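Local atomic coordinates of putative nitrate transport protein (PDB entry 3MST), a protein that is of unknown function but may take part in the transport of nitrate or a related small solute. Residues A[46-49]-A[54-57]. Numbering follows the deposited sequence.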
loop_
_atom_site.group_PDB
_atom_site.type_symbol
_atom_site.label_atom_id
_atom_site.label_comp_id
_atom_site.label_asym_id
_atom_site.label_seq_id
_atom_site.Cartn_x
_atom_site.Cartn_y
_atom_site.Cartn_z
ATOM N N HIS A 46 -10.914 -10.822 -4.555
ATOM C CA HIS A 46 -10.307 -12.020 -3.989
ATOM C C HIS A 46 -9.105 -11.613 -3.134
ATOM O O HIS A 46 -8.319 -10.723 -3.515
ATOM C CB HIS A 46 -9.825 -12.962 -5.086
ATOM C CG HIS A 46 -10.903 -13.359 -6.026
ATOM N ND1 HIS A 46 -11.751 -14.405 -5.765
ATOM C CD2 HIS A 46 -11.297 -12.821 -7.210
ATOM C CE1 HIS A 46 -12.612 -14.514 -6.770
ATOM N NE2 HIS A 46 -12.349 -13.577 -7.667
ATOM N N ASN A 47 -8.978 -12.283 -1.994
ATOM C CA ASN A 47 -7.908 -11.983 -1.022
ATOM C C ASN A 47 -6.670 -12.794 -1.269
ATOM O O ASN A 47 -6.644 -13.996 -0.974
ATOM C CB ASN A 47 -8.438 -12.277 0.383
ATOM C CG ASN A 47 -7.492 -11.848 1.478
ATOM O OD1 ASN A 47 -6.452 -11.247 1.215
ATOM N ND2 ASN A 47 -7.848 -12.151 2.740
ATOM N N ILE A 48 -5.616 -12.177 -1.789
ATOM C CA ILE A 48 -4.384 -12.921 -2.057
ATOM C C ILE A 48 -3.567 -13.222 -0.785
ATOM O O ILE A 48 -2.477 -13.810 -0.859
ATOM C CB ILE A 48 -3.521 -12.218 -3.118
ATOM C CG1 ILE A 48 -3.050 -10.857 -2.617
ATOM C CG2 ILE A 48 -4.288 -12.103 -4.452
ATOM C CD1 ILE A 48 -2.154 -10.124 -3.605
ATOM N N CYS A 49 -4.068 -12.794 0.378
ATOM C CA CYS A 49 -3.501 -13.253 1.649
ATOM C C CYS A 49 -3.982 -14.660 2.006
ATOM O O CYS A 49 -3.340 -15.333 2.816
ATOM C CB CYS A 49 -3.848 -12.304 2.789
ATOM S SG CYS A 49 -3.305 -10.642 2.592
ATOM N N LYS A 54 -4.156 -16.840 -10.060
ATOM C CA LYS A 54 -4.042 -15.893 -11.163
ATOM C C LYS A 54 -5.346 -15.100 -11.187
ATOM O O LYS A 54 -6.429 -15.665 -10.953
ATOM C CB LYS A 54 -3.852 -16.593 -12.519
ATOM C CG LYS A 54 -2.625 -17.511 -12.638
ATOM C CD LYS A 54 -1.361 -16.728 -12.629
ATOM C CE LYS A 54 -0.078 -17.553 -12.978
ATOM N NZ LYS A 54 0.278 -18.508 -11.904
ATOM N N PHE A 55 -5.209 -13.792 -11.379
ATOM C CA PHE A 55 -6.346 -12.870 -11.459
ATOM C C PHE A 55 -6.244 -11.997 -12.680
ATOM O O PHE A 55 -5.170 -11.855 -13.252
ATOM C CB PHE A 55 -6.384 -11.996 -10.200
ATOM C CG PHE A 55 -6.418 -12.811 -8.982
ATOM C CD1 PHE A 55 -7.600 -13.424 -8.599
ATOM C CD2 PHE A 55 -5.257 -13.029 -8.250
ATOM C CE1 PHE A 55 -7.656 -14.222 -7.488
ATOM C CE2 PHE A 55 -5.301 -13.822 -7.115
ATOM C CZ PHE A 55 -6.501 -14.427 -6.745
ATOM N N ASP A 56 -7.383 -11.486 -13.146
ATOM C CA ASP A 56 -7.395 -10.583 -14.298
ATOM C C ASP A 56 -6.749 -9.216 -14.009
ATOM O O ASP A 56 -6.129 -8.600 -14.888
ATOM C CB ASP A 56 -8.829 -10.374 -14.803
ATOM C CG ASP A 56 -9.472 -11.658 -15.210
ATOM O OD1 ASP A 56 -8.980 -12.232 -16.199
ATOM O OD2 ASP A 56 -10.455 -12.091 -14.545
ATOM N N VAL A 57 -6.963 -8.744 -12.789
ATOM C CA VAL A 57 -6.501 -7.453 -12.287
ATOM C C VAL A 57 -5.935 -7.685 -10.902
ATOM O O VAL A 57 -6.491 -8.489 -10.145
ATOM C CB VAL A 57 -7.688 -6.427 -12.192
ATOM C CG1 VAL A 57 -7.233 -5.020 -11.786
ATOM C CG2 VAL A 57 -8.530 -6.395 -13.518
#
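With CG anti to its own carbonyl carbon (chi1 -55°), Phe55 sends its ring out toward strand 45-47 and into the fork between His46 and Ile48. His46 takes the same turn (chi1 -57°), which swings the imidazole over to the CE1 and CD1 corner of the phenyl ring. There the approach is led by the methylene: His46 CB lies 3.5 Å from Phe55 CE1, and His46 CG follows at 3.7 Å. The two planes are only 26° from parallel, but with centroids 5.5 Å apart and a large offset there is little stacking. Across the phenyl ring, Ile48 brings its branch methyl CG2 to 3.3 Å from Phe55 CE2 in the conformer given, a closeness that is doubtful because Ile48 has a second conformer. Asp21 and Glu51 hydrogen-bond to NE2 and ND1 of His46, so both imidazole nitrogens are engaged and the ring's rotation is fixed. Just beyond, the chain leaves the strand through an Asx turn, Cys49 N to Asn47 OD1 at 3.0 Å. All this lies at the surface, where Phe55 in the loop leading to strand 57-61 folds back on edge strand 45-47; strand 22-24 runs between these two parallel strands.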